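PDB 3TQV: nicotinate-nucleotide pyrophosphorylase from Francisella tularensis subsp. tularensis, which probably catalyses the transfer of a phosphoribosyl group from PRPP to quinolinate, with loss of carbon dioxide, giving nicotinate mononucleotide for NAD synthesis. Local coordinates for residues T122-L127 with G270-H275. Numbering follows the deposited sequence.
With PO4 (phosphate ion), chain E.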
ATOM      1  N   THR B 122       3.323   8.091  -9.946  1.00  9.24           N
ATOM      2  CA  THR B 122       4.568   7.893 -10.690  1.00  9.16           C
ATOM      3  C   THR B 122       4.640   6.548 -11.445  1.00  6.85           C
ATOM      4  O   THR B 122       5.164   6.483 -12.564  1.00 10.60           O
ATOM      5  CB  THR B 122       5.781   8.062  -9.740  1.00  8.44           C
ATOM      6  OG1 THR B 122       5.679   9.333  -9.076  1.00  8.95           O
ATOM      7  CG2 THR B 122       7.120   7.952 -10.486  1.00 11.17           C
ATOM      8  N   VAL B 123       4.111   5.480 -10.856  1.00 10.53           N
ATOM      9  CA  VAL B 123       4.026   4.208 -11.576  1.00 10.02           C
ATOM     10  C   VAL B 123       3.191   4.393 -12.837  1.00 10.62           C
ATOM     11  O   VAL B 123       3.542   3.943 -13.924  1.00 11.92           O
ATOM     12  CB  VAL B 123       3.278   3.130 -10.769  1.00  7.56           C
ATOM     13  CG1 VAL B 123       3.429   1.789 -11.458  1.00 10.05           C
ATOM     14  CG2 VAL B 123       3.772   3.087  -9.355  1.00 13.98           C
ATOM     15  N   THR B 124       2.050   5.036 -12.654  1.00  7.94           N
ATOM     16  CA  THR B 124       1.109   5.193 -13.731  1.00 11.62           C
ATOM     17  C   THR B 124       1.822   5.954 -14.836  1.00 13.80           C
ATOM     18  O   THR B 124       2.002   5.443 -15.948  1.00 10.55           O
ATOM     19  CB  THR B 124      -0.139   5.954 -13.245  1.00 14.04           C
ATOM     20  OG1 THR B 124      -0.654   5.296 -12.083  1.00 10.41           O
ATOM     21  CG2 THR B 124      -1.213   6.017 -14.335  1.00 10.99           C
ATOM     22  N   ASN B 125       2.278   7.159 -14.510  1.00 15.31           N
ATOM     23  CA  ASN B 125       2.967   7.927 -15.511  1.00 13.76           C
ATOM     24  C   ASN B 125       4.029   7.146 -16.302  1.00 15.35           C
ATOM     25  O   ASN B 125       4.096   7.266 -17.531  1.00 18.50           O
ATOM     26  CB  ASN B 125       3.544   9.221 -14.953  1.00 15.39           C
ATOM     27  CG  ASN B 125       3.904  10.186 -16.057  1.00 24.11           C
ATOM     28  OD1 ASN B 125       3.038  10.567 -16.846  1.00 21.96           O
ATOM     29  ND2 ASN B 125       5.181  10.557 -16.150  1.00 30.75           N
ATOM     30  N   LYS B 126       4.866   6.361 -15.630  1.00 15.99           N
ATOM     31  CA  LYS B 126       5.803   5.544 -16.393  1.00 20.81           C
ATOM     32  C   LYS B 126       5.087   4.795 -17.521  1.00 18.22           C
ATOM     33  O   LYS B 126       5.359   5.026 -18.694  1.00 16.40           O
ATOM     34  CB  LYS B 126       6.598   4.582 -15.498  1.00 15.31           C
ATOM     35  CG  LYS B 126       7.941   5.147 -15.050  1.00 27.99           C
ATOM     36  CD  LYS B 126       8.228   4.823 -13.580  1.00 32.96           C
ATOM     37  CE  LYS B 126       9.360   5.676 -13.004  1.00 46.75           C
ATOM     38  NZ  LYS B 126       9.425   5.544 -11.507  1.00 38.47           N
ATOM     39  N   LEU B 127       4.162   3.914 -17.163  1.00 15.04           N
ATOM     40  CA  LEU B 127       3.419   3.140 -18.154  1.00 14.89           C
ATOM     41  C   LEU B 127       2.864   4.035 -19.238  1.00 15.45           C
ATOM     42  O   LEU B 127       2.946   3.701 -20.406  1.00 15.64           O
ATOM     43  CB  LEU B 127       2.282   2.361 -17.495  1.00 13.79           C
ATOM     44  CG  LEU B 127       2.779   1.362 -16.449  1.00 12.04           C
ATOM     45  CD1 LEU B 127       1.795   0.236 -16.273  1.00 12.41           C
ATOM     46  CD2 LEU B 127       4.121   0.809 -16.883  1.00 14.44           C
ATOM     47  N   GLY B 270      -3.464  -3.861 -13.087  1.00 14.35           N
ATOM     48  CA  GLY B 270      -3.621  -3.855 -11.649  1.00 14.50           C
ATOM     49  C   GLY B 270      -2.334  -3.409 -10.998  1.00 13.39           C
ATOM     50  O   GLY B 270      -2.332  -2.931  -9.869  1.00 10.12           O
ATOM     51  N   ALA B 271      -1.231  -3.553 -11.725  1.00 18.65           N
ATOM     52  CA  ALA B 271       0.101  -3.343 -11.151  1.00 19.17           C
ATOM     53  C   ALA B 271       0.227  -1.939 -10.592  1.00 16.02           C
ATOM     54  O   ALA B 271       0.968  -1.700  -9.646  1.00 20.54           O
ATOM     55  CB  ALA B 271       1.203  -3.630 -12.185  1.00 13.49           C
ATOM     56  N   ILE B 272      -0.529  -1.015 -11.165  1.00 22.84           N
ATOM     57  CA  ILE B 272      -0.376   0.390 -10.808  1.00 20.26           C
ATOM     58  C   ILE B 272      -0.987   0.753  -9.457  1.00 20.21           C
ATOM     59  O   ILE B 272      -0.761   1.849  -8.965  1.00 20.20           O
ATOM     60  CB  ILE B 272      -0.907   1.319 -11.915  1.00 17.49           C
ATOM     61  CG1 ILE B 272      -2.389   1.065 -12.161  1.00 23.54           C
ATOM     62  CG2 ILE B 272      -0.122   1.105 -13.215  1.00 24.90           C
ATOM     63  CD1 ILE B 272      -3.012   2.060 -13.114  1.00 24.18           C
ATOM     64  N   THR B 273      -1.728  -0.175  -8.852  1.00 11.95           N
ATOM     65  CA  THR B 273      -2.359   0.057  -7.548  1.00 10.35           C
ATOM     66  C   THR B 273      -2.030  -1.030  -6.537  1.00 11.32           C
ATOM     67  O   THR B 273      -1.835  -0.747  -5.365  1.00 15.71           O
ATOM     68  CB  THR B 273      -3.912   0.226  -7.637  1.00 11.51           C
ATOM     69  OG1 THR B 273      -4.447  -0.536  -8.728  1.00 11.79           O
ATOM     70  CG2 THR B 273      -4.280   1.679  -7.814  1.00  8.77           C
ATOM     71  N   LYS B 274      -2.019  -2.269  -7.008  1.00 24.75           N
ATOM     72  CA  LYS B 274      -1.574  -3.463  -6.283  1.00 26.00           C
ATOM     73  C   LYS B 274      -0.242  -3.318  -5.527  1.00 27.00           C
ATOM     74  O   LYS B 274      -0.130  -3.652  -4.344  1.00 19.85           O
ATOM     75  CB  LYS B 274      -1.372  -4.557  -7.328  1.00 24.26           C
ATOM     76  CG  LYS B 274      -1.659  -5.926  -6.870  1.00 26.67           C
ATOM     77  CD  LYS B 274      -1.962  -6.810  -8.065  1.00 33.70           C
ATOM     78  CE  LYS B 274      -0.815  -6.839  -9.034  1.00 24.24           C
ATOM     79  NZ  LYS B 274      -1.118  -7.889 -10.020  1.00 28.24           N
ATOM     80  N   HIS B 275       0.783  -2.873  -6.243  1.00 25.17           N
ATOM     81  CA  HIS B 275       2.104  -2.695  -5.662  1.00 22.57           C
ATOM     82  C   HIS B 275       2.290  -1.227  -5.319  1.00 25.95           C
ATOM     83  O   HIS B 275       1.546  -0.379  -5.805  1.00 28.01           O
ATOM     84  CB  HIS B 275       3.187  -3.137  -6.651  1.00 21.40           C
ATOM     85  CG  HIS B 275       2.987  -4.518  -7.192  1.00 20.12           C
ATOM     86  ND1 HIS B 275       2.443  -5.539  -6.443  1.00 28.86           N
ATOM     87  CD2 HIS B 275       3.246  -5.045  -8.412  1.00 22.82           C
ATOM     88  CE1 HIS B 275       2.389  -6.640  -7.173  1.00 25.84           C
ATOM     89  NE2 HIS B 275       2.867  -6.366  -8.372  1.00 20.59           N
TER
HETATM   90  P   PO4 E 288      -3.907  -7.655 -13.125  1.00 30.00           P
HETATM   91  O1  PO4 E 288      -3.354  -8.689 -14.068  1.00 30.00           O
HETATM   92  O2  PO4 E 288      -2.891  -7.422 -12.047  1.00 30.00           O
HETATM   93  O3  PO4 E 288      -4.188  -6.415 -13.932  1.00 30.00           O
HETATM   94  O4  PO4 E 288      -5.209  -8.114 -12.521  1.00 30.00           O
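With chi1 at 60°, Ile-272 holds CG1 between its backbone N and carbonyl carbon, which aims CG2 at the helix of 122-127 and sends the CG1-CD1 arm off past Thr-124. CG2 meets residues one turn apart: CD1 of Leu-127 at 3.7 Å and CG1 of Val-123 at 4.0 Å, the latter anti to its backbone N (chi1 -170°). OG1 of Thr-124 lies 4.0 Å from CB of Ile-272 and 4.1 Å from CD1 at the arm's end; that hydroxyl is hydrogen-bonded to Thr-120 O and meets the isoleucine by van der Waals contact. Val-156 of helix 149-159 touches both Thr-124 and Ile-272. The contact packs helix 100-130 against helix 271-274, which follows strand 266-268 of the parallel sheet that forms the open alpha/beta barrel typical of quinolinate phosphoribosyltransferases. The other side of 270-275 faces a phosphate ion, probably from the crystallisation liquor: Gly-270 N donates to O3 (2.8 Å) and Lys-274 NZ to O2 (2.7 Å). Gly-270 and Ala-271 are predicted to bind substrate, and the ion may occupy the place of a substrate phosphate. ND1 of His-275 is hydrogen-bonded to Ala-278 N of the second subunit.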